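Long-range contact in uncharacterized conserved protein with double-stranded beta-helix domain (Klebsiella pneumoniae subsp. pneumoniae MGH 78578, PDB 3H8U), which is of unknown function but belongs to the cupin superfamily and probably binds a metal ion within its double-stranded beta-helix barrel: residues Trp64-Gly69 with Glu105-Val110. Numbering follows the deposited sequence.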
ATOM      1  N   TRP A  64      -0.682  -2.817  -5.763  1.00 28.77           N
ATOM      2  CA  TRP A  64      -1.697  -3.388  -4.910  1.00 29.46           C
ATOM      3  C   TRP A  64      -1.106  -4.109  -3.725  1.00 29.71           C
ATOM      4  O   TRP A  64      -0.173  -4.889  -3.862  1.00 30.04           O
ATOM      5  CB  TRP A  64      -2.546  -4.426  -5.647  1.00 30.40           C
ATOM      6  CG  TRP A  64      -3.309  -3.989  -6.828  1.00 29.65           C
ATOM      7  CD1 TRP A  64      -3.393  -2.740  -7.360  1.00 30.96           C
ATOM      8  CD2 TRP A  64      -4.178  -4.816  -7.610  1.00 30.25           C
ATOM      9  NE1 TRP A  64      -4.255  -2.743  -8.419  1.00 30.29           N
ATOM     10  CE2 TRP A  64      -4.738  -4.005  -8.609  1.00 30.44           C
ATOM     11  CE3 TRP A  64      -4.547  -6.171  -7.548  1.00 29.29           C
ATOM     12  CZ2 TRP A  64      -5.644  -4.485  -9.547  1.00 30.30           C
ATOM     13  CZ3 TRP A  64      -5.453  -6.655  -8.484  1.00 29.47           C
ATOM     14  CH2 TRP A  64      -5.994  -5.818  -9.470  1.00 31.96           C
ATOM     15  N   THR A  65      -1.680  -3.870  -2.539  1.00 30.34           N
ATOM     16  CA  THR A  65      -1.301  -4.642  -1.359  1.00 29.77           C
ATOM     17  C   THR A  65      -2.531  -5.421  -0.881  1.00 29.33           C
ATOM     18  O   THR A  65      -3.553  -4.847  -0.528  1.00 28.22           O
ATOM     19  CB  THR A  65      -0.717  -3.722  -0.242  1.00 30.81           C
ATOM     20  OG1 THR A  65       0.526  -3.168  -0.675  1.00 30.14           O
ATOM     21  CG2 THR A  65      -0.486  -4.526   1.013  1.00 31.92           C
ATOM     22  N   VAL A  66      -2.423  -6.746  -0.871  1.00 29.36           N
ATOM     23  CA  VAL A  66      -3.564  -7.579  -0.588  1.00 30.21           C
ATOM     24  C   VAL A  66      -3.757  -7.767   0.933  1.00 30.45           C
ATOM     25  O   VAL A  66      -2.859  -8.278   1.645  1.00 31.09           O
ATOM     26  CB  VAL A  66      -3.473  -8.941  -1.334  1.00 29.81           C
ATOM     27  CG1 VAL A  66      -4.735  -9.713  -1.085  1.00 30.12           C
ATOM     28  CG2 VAL A  66      -3.272  -8.733  -2.860  1.00 29.95           C
ATOM     29  N   ILE A  67      -4.924  -7.335   1.409  1.00 31.17           N
ATOM     30  CA  ILE A  67      -5.353  -7.428   2.823  1.00 32.31           C
ATOM     31  C   ILE A  67      -5.975  -8.778   3.153  1.00 32.23           C
ATOM     32  O   ILE A  67      -5.707  -9.371   4.203  1.00 31.84           O
ATOM     33  CB  ILE A  67      -6.429  -6.322   3.158  1.00 32.82           C
ATOM     34  CG1 ILE A  67      -5.904  -4.905   2.849  1.00 35.14           C
ATOM     35  CG2 ILE A  67      -6.853  -6.384   4.587  1.00 34.41           C
ATOM     36  CD1 ILE A  67      -4.586  -4.611   3.540  1.00 38.11           C
ATOM     37  N   SER A  68      -6.827  -9.265   2.256  1.00 31.51           N
ATOM     38  CA  SER A  68      -7.615 -10.433   2.504  1.00 32.11           C
ATOM     39  C   SER A  68      -7.829 -11.209   1.226  1.00 31.47           C
ATOM     40  O   SER A  68      -7.973 -10.611   0.158  1.00 30.33           O
ATOM     41  CB  SER A  68      -8.944  -9.964   3.136  1.00 32.58           C
ATOM     42  OG  SER A  68      -9.984 -10.853   2.887  1.00 37.44           O
ATOM     43  N   GLY A  69      -7.796 -12.539   1.327  1.00 30.62           N
ATOM     44  CA  GLY A  69      -8.291 -13.410   0.258  1.00 31.35           C
ATOM     45  C   GLY A  69      -7.280 -13.736  -0.813  1.00 31.51           C
ATOM     46  O   GLY A  69      -6.091 -13.443  -0.685  1.00 31.16           O
ATOM     47  N   GLU A 105     -12.545 -16.453   0.364  1.00 26.73           N
ATOM     48  CA  GLU A 105     -12.751 -15.280   1.179  1.00 27.84           C
ATOM     49  C   GLU A 105     -12.996 -14.059   0.297  1.00 28.62           C
ATOM     50  O   GLU A 105     -12.631 -14.076  -0.883  1.00 27.94           O
ATOM     51  CB  GLU A 105     -11.530 -15.041   2.063  1.00 27.46           C
ATOM     52  CG  GLU A 105     -11.320 -16.140   3.072  1.00 31.40           C
ATOM     53  CD  GLU A 105     -10.237 -15.841   4.089  1.00 36.86           C
ATOM     54  OE1 GLU A 105      -9.814 -14.678   4.243  1.00 39.56           O
ATOM     55  OE2 GLU A 105      -9.836 -16.798   4.774  1.00 42.90           O
ATOM     56  N   PRO A 106     -13.581 -12.983   0.886  1.00 28.79           N
ATOM     57  CA  PRO A 106     -13.539 -11.715   0.171  1.00 30.03           C
ATOM     58  C   PRO A 106     -12.107 -11.372  -0.227  1.00 29.90           C
ATOM     59  O   PRO A 106     -11.146 -11.612   0.543  1.00 30.55           O
ATOM     60  CB  PRO A 106     -14.073 -10.690   1.183  1.00 29.83           C
ATOM     61  CG  PRO A 106     -14.054 -11.422   2.517  1.00 30.44           C
ATOM     62  CD  PRO A 106     -14.245 -12.857   2.195  1.00 29.29           C
ATOM     63  N   PHE A 107     -11.958 -10.777  -1.403  1.00 29.65           N
ATOM     64  CA  PHE A 107     -10.643 -10.334  -1.856  1.00 29.73           C
ATOM     65  C   PHE A 107     -10.575  -8.823  -1.658  1.00 29.70           C
ATOM     66  O   PHE A 107     -11.362  -8.091  -2.255  1.00 30.17           O
ATOM     67  CB  PHE A 107     -10.468 -10.734  -3.321  1.00 30.77           C
ATOM     68  CG  PHE A 107      -9.231 -10.185  -3.979  1.00 31.15           C
ATOM     69  CD1 PHE A 107      -7.971 -10.456  -3.464  1.00 31.57           C
ATOM     70  CD2 PHE A 107      -9.319  -9.449  -5.154  1.00 29.95           C
ATOM     71  CE1 PHE A 107      -6.807  -9.974  -4.097  1.00 30.58           C
ATOM     72  CE2 PHE A 107      -8.137  -8.974  -5.799  1.00 28.64           C
ATOM     73  CZ  PHE A 107      -6.894  -9.233  -5.244  1.00 30.03           C
ATOM     74  N   ILE A 108      -9.690  -8.374  -0.757  1.00 29.13           N
ATOM     75  CA  ILE A 108      -9.609  -6.964  -0.420  1.00 29.30           C
ATOM     76  C   ILE A 108      -8.166  -6.494  -0.550  1.00 29.17           C
ATOM     77  O   ILE A 108      -7.241  -7.106   0.002  1.00 28.85           O
ATOM     78  CB  ILE A 108     -10.168  -6.704   1.023  1.00 28.93           C
ATOM     79  CG1 ILE A 108     -11.627  -7.129   1.130  1.00 28.65           C
ATOM     80  CG2 ILE A 108     -10.029  -5.230   1.409  1.00 28.13           C
ATOM     81  CD1 ILE A 108     -12.188  -7.126   2.527  1.00 29.92           C
ATOM     82  N   PHE A 109      -7.983  -5.392  -1.263  1.00 28.88           N
ATOM     83  CA  PHE A 109      -6.657  -4.828  -1.449  1.00 28.69           C
ATOM     84  C   PHE A 109      -6.687  -3.316  -1.493  1.00 28.33           C
ATOM     85  O   PHE A 109      -7.724  -2.704  -1.714  1.00 27.82           O
ATOM     86  CB  PHE A 109      -5.949  -5.394  -2.694  1.00 28.55           C
ATOM     87  CG  PHE A 109      -6.590  -5.043  -3.979  1.00 28.57           C
ATOM     88  CD1 PHE A 109      -7.676  -5.781  -4.449  1.00 30.82           C
ATOM     89  CD2 PHE A 109      -6.118  -3.999  -4.745  1.00 30.27           C
ATOM     90  CE1 PHE A 109      -8.268  -5.483  -5.653  1.00 30.32           C
ATOM     91  CE2 PHE A 109      -6.721  -3.676  -5.960  1.00 30.46           C
ATOM     92  CZ  PHE A 109      -7.786  -4.446  -6.424  1.00 29.94           C
ATOM     93  N   VAL A 110      -5.515  -2.763  -1.228  1.00 28.95           N
ATOM     94  CA  VAL A 110      -5.282  -1.348  -1.265  1.00 29.87           C
ATOM     95  C   VAL A 110      -4.468  -1.114  -2.525  1.00 29.53           C
ATOM     96  O   VAL A 110      -3.365  -1.641  -2.671  1.00 29.99           O
ATOM     97  CB  VAL A 110      -4.504  -0.878  -0.039  1.00 30.06           C
ATOM     98  CG1 VAL A 110      -4.101   0.642  -0.203  1.00 31.36           C
ATOM     99  CG2 VAL A 110      -5.322  -1.121   1.226  1.00 28.36           C
TER
HETATM  100  O   HOH W   1      -0.435  -0.758  -2.098  1.00 18.89           O
HETATM  101  O   HOH W   2      -7.193 -13.932   3.727  1.00 24.15           O
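Trp64 and Phe109 lie ring over ring on the inner face of an antiparallel strand pair, the six-membered indole ring 4.0 Å from the Phe109 ring between centroids, planes 25° apart. Phe109 puts CG between its backbone N and carbonyl carbon (chi1 65°), bringing CE2 over the indole centre, 3.2 Å from Trp64 CD2. Flat, broad rings suit this place: Trp44 stacks on Phe109, Tyr73 meets Trp64 edge-to-face, and Asp62 takes the indole N-H. Further along, the Val66 methyls lie obliquely against the Phe107 ring, the side chains crossing at about a right angle with Val66 CG1 3.7 Å from Phe107 CE1; Leu83 touches both. The other face is lined by Thr65, Val110, Ser68 and Ile108. Thr65 packs on Val110 of the second subunit, and Val110 and Ile67 pack on its Thr65; short beta-branched side chains present compact surfaces for this.

Thr65 and Val110 exchange two backbone bonds. The ladder then slips by one: Ile108 O accepts from Ile67 N (2.7 Å) and Ser68 N (3.1 Å). The extra residue, Ile67, turns over this carbonyl, resting CB against Ile108 CG2 and CG1 against Val110 CG2. Ser68 OG, small enough to reach back, donates to Pro106 O at 2.7 Å. Gly69, at positive phi, makes a CA-H...O contact with Pro106 O (3.4 Å from CA), which a side chain would strike, and a water joins Gly69 N to Glu105 OE1. Ile67 and Ser68 opposite the single Ile108, with Ile67 near-helical (psi -43°), make a classic beta bulge, here in neighbouring strands of an aromatic-lined cupin barrel.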